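Local coordinates for protein L-serine ammonia-lyase (Rhizomucor miehei CAU432, PDB 5C3U) that binds pyridoxal-5'-phosphate and belongs to the pyridoxal-phosphate dependent enzymes, folded as two alpha/beta domains around the cofactor, at residues G57-Q62 / Y143-D148; I71-G76 / L92-I97; T81-S86 / Q110-D115; S157-E162 / N186-G191. All coordinates share one frame; numbering follows the deposited sequence.

Overall arrangement
From the N terminus, 57-62 on helix 52-67 opens contact 1, then 71-76 opens contact 2 and 81-86 opens contact 3. The chain returns at 92-97 to close contact 2, at 110-115 to close contact 3 and at 143-148 to close contact 1. Contacts 2 and 3 therefore cross, and both lie within the longer loop of contact 1. Together the three tie helices and strands of the four-stranded parallel sheet into one domain. Contact 4, 157-162 with 186-191, follows in series and joins two helices beside the six-stranded mixed sheet. Its centre lies about 16 Å from that of contact 1 but about 25 Å from that of contact 3.

Contact 1: G57-Q62 / Y143-D148; sequences GAFCYQ and YVPSSD. With PLP (pyridoxal-5'-phosphate), chain B.
Pro-145 places its CD over one face of the Phe-59 ring, 4.2 Å from the centroid and 24° off the ring normal, a CH-pi contact made by a loop on a helix. In this pyridoxal-phosphate enzyme, of the fold-type II kind, helix 52-67 packs here against the chain just beyond strand 141-143, an edge strand of the four-stranded parallel sheet. Phe-59 reaches across because its CG stands anti to the backbone N (chi1 180°), which sends the ring toward the loop. The far end of the ring also meets the backbone obliquely, with Phe-59 CZ 3.6 Å from Tyr-143 O. Val-144 runs past the ring in the opposite direction and touches it with both methyls, the nearer pair being Phe-59 CE2 and Val-144 CG2 at 3.8 Å. Cys-60 extends this apolar patch more loosely through SG. Outside the two segments, His-149 meets the Phe-59 ring edge-to-face, and a backbone hydrogen bond from Val-144 to Val-74 keeps the loop aligned with the sheet. The same loop continues to the cofactor, which also takes hydrogen bonds from the backbone N of Gly-180, Gly-181 and Gly-182. Ser-146 OG donates to Ser-147 OG at 2.9 Å, and Ser-147 OG in turn donates to O3P of pyridoxal-5'-phosphate at 2.7 Å.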
loop_
_atom_site.group_PDB
_atom_site.type_symbol
_atom_site.label_atom_id
_atom_site.label_comp_id
_atom_site.label_asym_id
_atom_site.label_seq_id
_atom_site.Cartn_x
_atom_site.Cartn_y
_atom_site.Cartn_z
ATOM N N GLY A 57 7.384 6.944 6.834
ATOM C CA GLY A 57 8.657 7.061 7.562
ATOM C C GLY A 57 9.547 8.158 7.006
ATOM O O GLY A 57 10.086 8.960 7.760
ATOM N N ALA A 58 9.670 8.215 5.676
ATOM C CA ALA A 58 10.509 9.214 5.032
ATOM C C ALA A 58 9.971 10.627 5.237
ATOM O O ALA A 58 10.750 11.563 5.478
ATOM C CB ALA A 58 10.614 8.919 3.545
ATOM N N PHE A 59 8.648 10.786 5.082
ATOM C CA PHE A 59 7.989 12.073 5.268
ATOM C C PHE A 59 8.186 12.557 6.711
ATOM O O PHE A 59 8.604 13.715 6.939
ATOM C CB PHE A 59 6.502 11.948 4.935
ATOM C CG PHE A 59 5.726 13.229 5.097
ATOM C CD1 PHE A 59 5.471 14.049 4.000
ATOM C CD2 PHE A 59 5.227 13.596 6.332
ATOM C CE1 PHE A 59 4.728 15.227 4.159
ATOM C CE2 PHE A 59 4.501 14.775 6.504
ATOM C CZ PHE A 59 4.254 15.585 5.403
ATOM N N CYS A 60 7.891 11.677 7.666
ATOM C CA CYS A 60 7.973 12.054 9.083
ATOM C C CYS A 60 9.389 12.402 9.539
ATOM O O CYS A 60 9.597 13.407 10.257
ATOM C CB CYS A 60 7.375 10.979 9.964
ATOM S SG CYS A 60 5.585 10.871 9.798
ATOM N N TYR A 61 10.354 11.585 9.101
ATOM C CA TYR A 61 11.775 11.795 9.399
ATOM C C TYR A 61 12.243 13.159 8.901
ATOM O O TYR A 61 12.837 13.930 9.655
ATOM C CB TYR A 61 12.631 10.660 8.807
ATOM C CG TYR A 61 14.063 10.668 9.312
ATOM C CD1 TYR A 61 15.064 11.368 8.633
ATOM C CD2 TYR A 61 14.390 10.041 10.509
ATOM C CE1 TYR A 61 16.362 11.411 9.127
ATOM C CE2 TYR A 61 15.684 10.063 11.004
ATOM C CZ TYR A 61 16.665 10.742 10.313
ATOM O OH TYR A 61 17.949 10.735 10.822
ATOM N N GLN A 62 11.943 13.468 7.637
ATOM C CA GLN A 62 12.294 14.736 7.044
ATOM C C GLN A 62 11.589 15.916 7.711
ATOM O O GLN A 62 12.203 16.987 7.896
ATOM C CB GLN A 62 12.047 14.721 5.524
ATOM C CG GLN A 62 12.630 15.932 4.791
ATOM C CD GLN A 62 14.098 16.184 5.124
ATOM O OE1 GLN A 62 14.944 15.314 4.958
ATOM N NE2 GLN A 62 14.402 17.385 5.585
ATOM N N TYR A 143 0.110 18.107 8.531
ATOM C CA TYR A 143 -0.748 17.030 8.062
ATOM C C TYR A 143 0.072 16.006 7.269
ATOM O O TYR A 143 0.897 16.367 6.427
ATOM C CB TYR A 143 -1.941 17.525 7.219
ATOM C CG TYR A 143 -2.932 16.408 7.104
ATOM C CD1 TYR A 143 -3.776 16.114 8.179
ATOM C CD2 TYR A 143 -2.923 15.539 5.999
ATOM C CE1 TYR A 143 -4.648 15.050 8.140
ATOM C CE2 TYR A 143 -3.811 14.457 5.944
ATOM C CZ TYR A 143 -4.652 14.218 7.033
ATOM O OH TYR A 143 -5.526 13.148 7.042
ATOM N N VAL A 144 -0.153 14.722 7.557
ATOM C CA VAL A 144 0.567 13.645 6.874
ATOM C C VAL A 144 -0.359 12.977 5.872
ATOM O O VAL A 144 -1.301 12.276 6.255
ATOM C CB VAL A 144 1.104 12.585 7.857
ATOM C CG1 VAL A 144 1.945 11.552 7.101
ATOM C CG2 VAL A 144 1.956 13.242 8.925
ATOM N N PRO A 145 -0.134 13.227 4.574
ATOM C CA PRO A 145 -1.028 12.580 3.620
ATOM C C PRO A 145 -0.666 11.093 3.460
ATOM O O PRO A 145 0.391 10.677 3.909
ATOM C CB PRO A 145 -0.772 13.353 2.324
ATOM C CG PRO A 145 0.596 13.935 2.467
ATOM C CD PRO A 145 1.008 13.897 3.931
ATOM N N SER A 146 -1.534 10.303 2.834
ATOM C CA SER A 146 -1.241 8.880 2.696
ATOM C C SER A 146 -0.351 8.591 1.475
ATOM O O SER A 146 0.380 7.605 1.467
ATOM C CB SER A 146 -2.553 8.087 2.603
ATOM O OG SER A 146 -3.241 8.442 1.404
ATOM N N SER A 147 -0.434 9.427 0.433
ATOM C CA SER A 147 0.081 9.040 -0.885
ATOM C C SER A 147 0.747 10.160 -1.688
ATOM O O SER A 147 1.798 9.940 -2.280
ATOM C CB SER A 147 -1.068 8.458 -1.750
ATOM O OG SER A 147 -1.863 7.535 -1.019
ATOM N N ASP A 148 0.153 11.350 -1.692
ATOM C CA ASP A 148 0.498 12.366 -2.698
ATOM C C ASP A 148 1.518 13.380 -2.174
ATOM O O ASP A 148 1.174 14.531 -1.885
ATOM C CB ASP A 148 -0.774 13.070 -3.182
ATOM C CG ASP A 148 -0.574 13.820 -4.487
ATOM O OD1 ASP A 148 0.471 13.640 -5.148
ATOM O OD2 ASP A 148 -1.479 14.592 -4.871
HETATM N N1 PLP B . -1.769 -1.666 0.374
HETATM C C2 PLP B . -1.742 -1.286 1.664
HETATM C C2A PLP B . -1.968 -2.265 2.790
HETATM C C3 PLP B . -1.500 0.123 1.983
HETATM O O3 PLP B . -1.463 0.540 3.287
HETATM C C4 PLP B . -1.268 1.040 0.846
HETATM C C4A PLP B . -0.987 2.459 1.109
HETATM C C5 PLP B . -1.323 0.510 -0.541
HETATM C C6 PLP B . -1.571 -0.858 -0.692
HETATM C C5A PLP B . -1.104 1.399 -1.767
HETATM O O4P PLP B . -1.387 2.746 -1.406
HETATM P P PLP B . -1.136 4.088 -2.279
HETATM O O1P PLP B . 0.259 4.548 -2.034
HETATM O O2P PLP B . -1.464 3.793 -3.754
HETATM O O3P PLP B . -2.177 4.948 -1.654
#

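Contact 2: I71-G76 / L92-I97; sequences IQFVCG and LGVEAI
Phe-73 and Ile-97 hold the two strands together through three backbone hydrogen bonds. Phe-73 N donates to Glu-95 O at 2.8 Å, and Ile-97 N donates to Phe-73 O, also at 2.8 Å and close to straight, with 172° at the hydrogen. Cys-75 N then reaches Ile-97 O at 3.0 Å, so both polar backbone atoms of Phe-73 and of Ile-97 are used across the pair. At the entry to the strands a water bridges Ile-71 O and Glu-95 N, though its 2.5 Å approach to Ile-71 O is unusually short and that half is less certain. Side chains divide between the two faces. On that of Val-74 and Ile-97, the pair lie side by side, and Ile-97 CD1 settles against Gln-72 CB at 3.9 Å and Val-74 CG2 at 4.0 Å. On that of Phe-73, the ring approaches Val-94 at about a right angle, with Phe-73 CD2 only 3.4 Å from Val-94 CG1. The packing is tight there, and Val-94 is turned off a staggered position (chi1 145°). Ile-71 CD1 lies 3.8 Å above one face of the Phe-73 ring, toward its rim. The strands run parallel, 21° apart, as neighbours in a beta-alpha-beta crossover whose connecting helix is 79-92. Gly-93, with positive phi, makes the turn out of that helix. Farther out, the Phe-73 side chain touches Cys-60 and Ala-63 of helix 52-67, and Val-85 of helix 79-92 packs against its CB. On the other edge of strand 72-75, the backbones of Gln-72 and Val-74 bond to Ile-142, fixing the strand in the interior of the parallel sheet.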
loop_
_atom_site.group_PDB
_atom_site.type_symbol
_atom_site.label_atom_id
_atom_site.label_comp_id
_atom_site.label_asym_id
_atom_site.label_seq_id
_atom_site.Cartn_x
_atom_site.Cartn_y
_atom_site.Cartn_z
ATOM N N ILE A 71 6.803 20.037 16.759
ATOM C CA ILE A 71 5.680 19.943 15.835
ATOM C C ILE A 71 4.655 18.938 16.335
ATOM O O ILE A 71 4.899 18.197 17.291
ATOM C CB ILE A 71 6.146 19.527 14.430
ATOM C CG1 ILE A 71 6.943 18.203 14.504
ATOM C CG2 ILE A 71 6.935 20.663 13.792
ATOM C CD1 ILE A 71 7.165 17.540 13.161
ATOM N N GLN A 72 3.487 18.937 15.699
ATOM C CA GLN A 72 2.505 17.889 15.929
ATOM C C GLN A 72 2.270 17.254 14.584
ATOM O O GLN A 72 2.064 17.977 13.605
ATOM C CB GLN A 72 1.178 18.454 16.450
ATOM C CG GLN A 72 1.272 19.214 17.765
ATOM C CD GLN A 72 1.520 20.696 17.555
ATOM O OE1 GLN A 72 0.950 21.307 16.652
ATOM N NE2 GLN A 72 2.382 21.282 18.386
ATOM N N PHE A 73 2.313 15.921 14.503
ATOM C CA PHE A 73 1.856 15.299 13.262
ATOM C C PHE A 73 0.349 15.105 13.377
ATOM O O PHE A 73 -0.136 14.753 14.429
ATOM C CB PHE A 73 2.514 13.934 13.039
ATOM C CG PHE A 73 3.956 13.999 12.606
ATOM C CD1 PHE A 73 4.307 14.591 11.392
ATOM C CD2 PHE A 73 4.945 13.401 13.355
ATOM C CE1 PHE A 73 5.636 14.625 10.973
ATOM C CE2 PHE A 73 6.281 13.432 12.941
ATOM C CZ PHE A 73 6.620 14.055 11.754
ATOM N N VAL A 74 -0.384 15.348 12.299
ATOM C CA VAL A 74 -1.841 15.192 12.314
ATOM C C VAL A 74 -2.177 14.252 11.165
ATOM O O VAL A 74 -1.678 14.426 10.042
ATOM C CB VAL A 74 -2.554 16.560 12.121
ATOM C CG1 VAL A 74 -4.073 16.388 12.103
ATOM C CG2 VAL A 74 -2.129 17.540 13.223
ATOM N N CYS A 75 -3.019 13.257 11.420
ATOM C CA CYS A 75 -3.363 12.321 10.360
ATOM C C CYS A 75 -4.710 11.666 10.578
ATOM O O CYS A 75 -5.001 11.209 11.681
ATOM C CB CYS A 75 -2.269 11.248 10.224
ATOM S SG CYS A 75 -2.416 10.263 8.714
ATOM N N GLY A 76 -5.508 11.631 9.513
ATOM C CA GLY A 76 -6.736 10.822 9.463
ATOM C C GLY A 76 -6.843 9.995 8.171
ATOM O O GLY A 76 -7.927 9.486 7.851
ATOM N N LEU A 92 10.369 9.330 16.954
ATOM C CA LEU A 92 10.966 10.659 16.777
ATOM C C LEU A 92 10.796 11.599 17.978
ATOM O O LEU A 92 11.386 12.684 18.003
ATOM C CB LEU A 92 10.435 11.319 15.491
ATOM C CG LEU A 92 10.752 10.529 14.214
ATOM C CD1 LEU A 92 9.911 11.033 13.043
ATOM C CD2 LEU A 92 12.244 10.561 13.878
ATOM N N GLY A 93 10.004 11.186 18.968
ATOM C CA GLY A 93 9.706 12.026 20.137
ATOM C C GLY A 93 8.829 13.243 19.849
ATOM O O GLY A 93 9.083 14.338 20.368
ATOM N N VAL A 94 7.794 13.056 19.030
ATOM C CA VAL A 94 6.954 14.146 18.553
ATOM C C VAL A 94 5.502 13.837 18.899
ATOM O O VAL A 94 5.119 12.666 18.964
ATOM C CB VAL A 94 7.169 14.348 17.028
ATOM C CG1 VAL A 94 5.904 14.759 16.322
ATOM C CG2 VAL A 94 8.299 15.339 16.785
ATOM N N GLU A 95 4.714 14.875 19.156
ATOM C CA GLU A 95 3.259 14.733 19.340
ATOM C C GLU A 95 2.523 14.276 18.074
ATOM O O GLU A 95 2.811 14.740 16.970
ATOM C CB GLU A 95 2.683 16.079 19.783
ATOM C CG GLU A 95 1.456 16.017 20.668
ATOM C CD GLU A 95 1.506 17.073 21.764
ATOM O OE1 GLU A 95 1.743 18.262 21.450
ATOM O OE2 GLU A 95 1.332 16.709 22.947
ATOM N N ALA A 96 1.553 13.383 18.231
ATOM C CA ALA A 96 0.716 12.996 17.080
ATOM C C ALA A 96 -0.756 13.102 17.466
ATOM O O ALA A 96 -1.159 12.727 18.587
ATOM C CB ALA A 96 1.048 11.589 16.600
ATOM N N ILE A 97 -1.532 13.679 16.559
ATOM C CA ILE A 97 -2.975 13.782 16.700
ATOM C C ILE A 97 -3.562 12.903 15.588
ATOM O O ILE A 97 -3.386 13.190 14.391
ATOM C CB ILE A 97 -3.465 15.256 16.542
ATOM C CG1 ILE A 97 -2.846 16.154 17.625
ATOM C CG2 ILE A 97 -4.991 15.328 16.540
ATOM C CD1 ILE A 97 -2.577 17.571 17.155
HETATM O O HOH W 1 5.818 17.626 19.578
#

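Contact 3: T81-S86 / Q110-D115; sequences TVLAVS and QSIRTD
Ser-86 OG has two hydrogen-bond partners: it donates to Asp-115 OD2 at 2.6 Å and is also hydrogen-bonded to Ser-117 OG just past the second segment. On the carboxylate the bond uses the anti lone pair of OD2, the one turned away from OD1. The hydroxyl is carried there because OG lies opposite the backbone N (chi1 -174°), pointing from helix 79-92 toward the end of helix 106-114. It also lies against helix 106-114 about a turn before Asp-115, with Ser-86 OG 3.6 Å from Ile-112 CA. Apolar branches fill the rest. Leu-83 CD2 stands 3.9 Å from Ser-111 CB and 4.0 Å from Ile-112 CG1, crossing Ile-112 at about a right angle. Deeper, Ile-112 CD1 meets Val-82 CG2 at 3.9 Å. The helix segments run almost parallel, 18° apart with axes 9.6 Å from each other. Both Val-82 and Ile-112 rest on Ile-98 of strand 95-100, consistent with the two helices lying on the same face of the parallel sheet, as expected for crossovers 72-75 to 95-100 and 95-100 to 118-121 that step the same way. Arg-90 NE forms a salt bridge with Asp-115 OD1, so each carboxylate oxygen has its own partner. The two bonds would fix the rotation of the group, and the neighbouring guanidinium probably keeps it ionised, making it a strong acceptor for the buried serine hydroxyl.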
loop_
_atom_site.group_PDB
_atom_site.type_symbol
_atom_site.label_atom_id
_atom_site.label_comp_id
_atom_site.label_asym_id
_atom_site.label_seq_id
_atom_site.Cartn_x
_atom_site.Cartn_y
_atom_site.Cartn_z
ATOM N N THR A 81 -1.793 4.384 7.283
ATOM C CA THR A 81 -1.124 5.677 7.406
ATOM C C THR A 81 -1.111 6.127 8.864
ATOM O O THR A 81 -0.051 6.494 9.381
ATOM C CB THR A 81 -1.777 6.730 6.517
ATOM O OG1 THR A 81 -1.938 6.148 5.221
ATOM C CG2 THR A 81 -0.874 7.985 6.414
ATOM N N VAL A 82 -2.259 6.052 9.543
ATOM C CA VAL A 82 -2.305 6.547 10.918
ATOM C C VAL A 82 -1.423 5.690 11.796
ATOM O O VAL A 82 -0.754 6.214 12.672
ATOM C CB VAL A 82 -3.729 6.743 11.522
ATOM C CG1 VAL A 82 -4.506 7.763 10.679
ATOM C CG2 VAL A 82 -4.510 5.427 11.680
ATOM N N LEU A 83 -1.367 4.388 11.524
ATOM C CA LEU A 83 -0.492 3.516 12.343
ATOM C C LEU A 83 0.998 3.871 12.165
ATOM O O LEU A 83 1.779 3.841 13.132
ATOM C CB LEU A 83 -0.757 2.040 12.032
ATOM C CG LEU A 83 -2.098 1.558 12.588
ATOM C CD1 LEU A 83 -2.512 0.256 11.903
ATOM C CD2 LEU A 83 -1.956 1.337 14.093
ATOM N N ALA A 84 1.394 4.173 10.924
ATOM C CA ALA A 84 2.764 4.529 10.601
ATOM C C ALA A 84 3.109 5.862 11.247
ATOM O O ALA A 84 4.186 6.004 11.832
ATOM C CB ALA A 84 2.975 4.606 9.085
ATOM N N VAL A 85 2.190 6.818 11.171
ATOM C CA VAL A 85 2.417 8.142 11.780
ATOM C C VAL A 85 2.576 7.973 13.306
ATOM O O VAL A 85 3.498 8.547 13.910
ATOM C CB VAL A 85 1.289 9.119 11.436
ATOM C CG1 VAL A 85 1.402 10.418 12.243
ATOM C CG2 VAL A 85 1.346 9.441 9.940
ATOM N N SER A 86 1.679 7.194 13.912
ATOM C CA SER A 86 1.733 6.948 15.381
ATOM C C SER A 86 3.083 6.358 15.795
ATOM O O SER A 86 3.748 6.847 16.740
ATOM C CB SER A 86 0.544 6.073 15.814
ATOM O OG SER A 86 0.469 5.931 17.222
ATOM N N GLN A 110 -5.991 0.588 19.990
ATOM C CA GLN A 110 -5.103 0.290 21.116
ATOM C C GLN A 110 -3.645 0.583 20.766
ATOM O O GLN A 110 -2.897 1.091 21.600
ATOM C CB GLN A 110 -5.237 -1.166 21.563
ATOM C CG GLN A 110 -4.363 -1.511 22.765
ATOM C CD GLN A 110 -4.691 -0.670 23.992
ATOM O OE1 GLN A 110 -5.709 -0.882 24.654
ATOM N NE2 GLN A 110 -3.825 0.288 24.301
ATOM N N SER A 111 -3.249 0.250 19.536
ATOM C CA SER A 111 -1.876 0.485 19.097
ATOM C C SER A 111 -1.555 1.958 19.124
ATOM O O SER A 111 -0.458 2.350 19.541
ATOM C CB SER A 111 -1.635 -0.040 17.683
ATOM O OG SER A 111 -1.633 -1.445 17.684
ATOM N N ILE A 112 -2.507 2.768 18.647
ATOM C CA ILE A 112 -2.324 4.211 18.594
ATOM C C ILE A 112 -2.229 4.819 19.995
ATOM O O ILE A 112 -1.388 5.676 20.253
ATOM C CB ILE A 112 -3.430 4.884 17.760
ATOM C CG1 ILE A 112 -3.374 4.375 16.313
ATOM C CG2 ILE A 112 -3.299 6.404 17.813
ATOM C CD1 ILE A 112 -4.629 4.665 15.530
ATOM N N ARG A 113 -3.083 4.362 20.904
ATOM C CA ARG A 113 -3.010 4.801 22.311
ATOM C C ARG A 113 -1.711 4.377 22.987
ATOM O O ARG A 113 -1.082 5.174 23.678
ATOM C CB ARG A 113 -4.179 4.258 23.122
ATOM C CG ARG A 113 -5.522 4.891 22.827
ATOM C CD ARG A 113 -6.557 4.343 23.805
ATOM N NE ARG A 113 -7.886 4.253 23.205
ATOM C CZ ARG A 113 -8.462 3.123 22.789
ATOM N NH1 ARG A 113 -9.671 3.164 22.247
ATOM N NH2 ARG A 113 -7.840 1.952 22.916
ATOM N N THR A 114 -1.307 3.132 22.775
ATOM C CA THR A 114 -0.058 2.624 23.349
ATOM C C THR A 114 1.161 3.439 22.900
ATOM O O THR A 114 2.098 3.626 23.666
ATOM C CB THR A 114 0.129 1.136 23.014
ATOM O OG1 THR A 114 -0.913 0.384 23.655
ATOM C CG2 THR A 114 1.516 0.619 23.451
ATOM N N ASP A 115 1.133 3.943 21.663
ATOM C CA ASP A 115 2.207 4.766 21.125
ATOM C C ASP A 115 2.269 6.128 21.815
ATOM O O ASP A 115 3.263 6.841 21.705
ATOM C CB ASP A 115 1.976 5.010 19.619
ATOM C CG ASP A 115 2.376 3.825 18.749
ATOM O OD1 ASP A 115 3.198 3.000 19.194
ATOM O OD2 ASP A 115 1.885 3.730 17.592
#

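Contact 4: S157-E162 / N186-G191; sequences STIVQE and NGVIMG
Val-160 CB faces the backbone of Gly-191, 4.0 Å from its CA, and the two methyls diverge from there toward different residues of the facing helix. CG1, set anti to the backbone N (chi1 175°), runs to Gly-191 O at 3.6 Å. CG2 takes the other direction and meets Val-188 O at 3.7 Å, with the Val-188 CG1 methyl somewhat farther off. One turn earlier, Ser-157 presses its backbone on Gly-187: a CA-H...O contact joins Ser-157 CA and Gly-187 O at 3.3 Å, and Ser-157 CB is as near to that oxygen. Gly-187 and Gly-191 form a GxxxG motif, a glycine-lined groove that brings helices 150-166 and 183-194 to 7.4 Å between segment axes, crossing at -45°. Neither glycine has a beta carbon to hold the helices apart, and the two CA atoms of Ser-157 and Gly-187 come within 4.0 Å. Helix 150-166 is kinked here, its turn tightened where Val-160 N bonds to Ser-157 O. Beside the groove, Ile-159 CG2 touches Val-188 CG2 at 4.1 Å. Both side chains continue onto Leu-310 of strand 306-311, in the interior of the mixed sheet.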
loop_
_atom_site.group_PDB
_atom_site.type_symbol
_atom_site.label_atom_id
_atom_site.label_comp_id
_atom_site.label_asym_id
_atom_site.label_seq_id
_atom_site.Cartn_x
_atom_site.Cartn_y
_atom_site.Cartn_z
ATOM N N SER A 157 10.332 4.335 -2.802
ATOM C CA SER A 157 11.252 3.888 -3.851
ATOM C C SER A 157 12.361 2.984 -3.295
ATOM O O SER A 157 12.959 2.210 -4.044
ATOM C CB SER A 157 11.827 5.088 -4.613
ATOM O OG SER A 157 12.825 5.714 -3.845
ATOM N N THR A 158 12.582 3.040 -1.976
ATOM C CA THR A 158 13.556 2.171 -1.329
ATOM C C THR A 158 13.228 0.684 -1.557
ATOM O O THR A 158 14.125 -0.167 -1.537
ATOM C CB THR A 158 13.717 2.468 0.183
ATOM O OG1 THR A 158 12.479 2.234 0.870
ATOM C CG2 THR A 158 14.179 3.909 0.430
ATOM N N ILE A 159 11.955 0.356 -1.778
ATOM C CA ILE A 159 11.586 -1.041 -2.044
ATOM C C ILE A 159 12.326 -1.628 -3.270
ATOM O O ILE A 159 12.677 -2.825 -3.283
ATOM C CB ILE A 159 10.047 -1.205 -2.126
ATOM C CG1 ILE A 159 9.629 -2.629 -1.705
ATOM C CG2 ILE A 159 9.509 -0.758 -3.491
ATOM C CD1 ILE A 159 8.138 -2.805 -1.499
ATOM N N VAL A 160 12.608 -0.791 -4.271
ATOM C CA VAL A 160 13.187 -1.293 -5.521
ATOM C C VAL A 160 14.690 -1.531 -5.389
ATOM O O VAL A 160 15.210 -2.523 -5.896
ATOM C CB VAL A 160 12.828 -0.398 -6.719
ATOM C CG1 VAL A 160 13.549 -0.876 -7.972
ATOM C CG2 VAL A 160 11.320 -0.411 -6.922
ATOM N N GLN A 161 15.366 -0.635 -4.669
ATOM C CA GLN A 161 16.773 -0.807 -4.323
ATOM C C GLN A 161 16.999 -2.141 -3.609
ATOM O O GLN A 161 17.942 -2.874 -3.927
ATOM C CB GLN A 161 17.265 0.368 -3.467
ATOM N N GLU A 162 16.111 -2.475 -2.673
ATOM C CA GLU A 162 16.131 -3.787 -2.028
ATOM C C GLU A 162 15.904 -4.929 -3.023
ATOM O O GLU A 162 16.655 -5.912 -3.030
ATOM C CB GLU A 162 15.098 -3.855 -0.898
ATOM C CG GLU A 162 15.553 -3.230 0.410
ATOM C CD GLU A 162 14.451 -3.158 1.463
ATOM O OE1 GLU A 162 14.370 -2.113 2.166
ATOM O OE2 GLU A 162 13.670 -4.139 1.604
ATOM N N ASN A 186 4.089 5.322 -7.559
ATOM C CA ASN A 186 5.086 6.344 -7.930
ATOM C C ASN A 186 6.493 5.987 -7.456
ATOM O O ASN A 186 7.459 6.124 -8.206
ATOM C CB ASN A 186 4.686 7.739 -7.395
ATOM C CG ASN A 186 3.363 8.248 -7.968
ATOM O OD1 ASN A 186 2.826 7.699 -8.936
ATOM N ND2 ASN A 186 2.823 9.301 -7.353
ATOM N N GLY A 187 6.619 5.552 -6.199
ATOM C CA GLY A 187 7.922 5.128 -5.703
ATOM C C GLY A 187 8.485 3.935 -6.480
ATOM O O GLY A 187 9.678 3.881 -6.779
ATOM N N VAL A 188 7.626 2.976 -6.812
ATOM C CA VAL A 188 8.073 1.815 -7.582
ATOM C C VAL A 188 8.619 2.242 -8.957
ATOM O O VAL A 188 9.765 1.911 -9.322
ATOM C CB VAL A 188 6.963 0.747 -7.682
ATOM C CG1 VAL A 188 7.367 -0.381 -8.619
ATOM C CG2 VAL A 188 6.695 0.170 -6.290
ATOM N N ILE A 189 7.838 3.026 -9.681
ATOM C CA ILE A 189 8.274 3.469 -11.001
ATOM C C ILE A 189 9.563 4.305 -10.903
ATOM O O ILE A 189 10.522 4.087 -11.660
ATOM C CB ILE A 189 7.175 4.259 -11.710
ATOM C CG1 ILE A 189 5.985 3.346 -12.032
ATOM C CG2 ILE A 189 7.715 4.890 -12.990
ATOM C CD1 ILE A 189 4.739 4.130 -12.379
ATOM N N MET A 190 9.601 5.233 -9.952
ATOM C CA MET A 190 10.800 6.057 -9.754
ATOM C C MET A 190 12.024 5.232 -9.366
ATOM O O MET A 190 13.117 5.460 -9.891
ATOM C CB MET A 190 10.541 7.178 -8.748
ATOM C CG MET A 190 9.644 8.265 -9.311
ATOM S SD MET A 190 9.002 9.417 -8.075
ATOM C CE MET A 190 9.210 10.935 -9.005
ATOM N N GLY A 191 11.841 4.277 -8.447
ATOM C CA GLY A 191 12.885 3.308 -8.112
ATOM C C GLY A 191 13.388 2.508 -9.304
ATOM O O GLY A 191 14.598 2.275 -9.435
#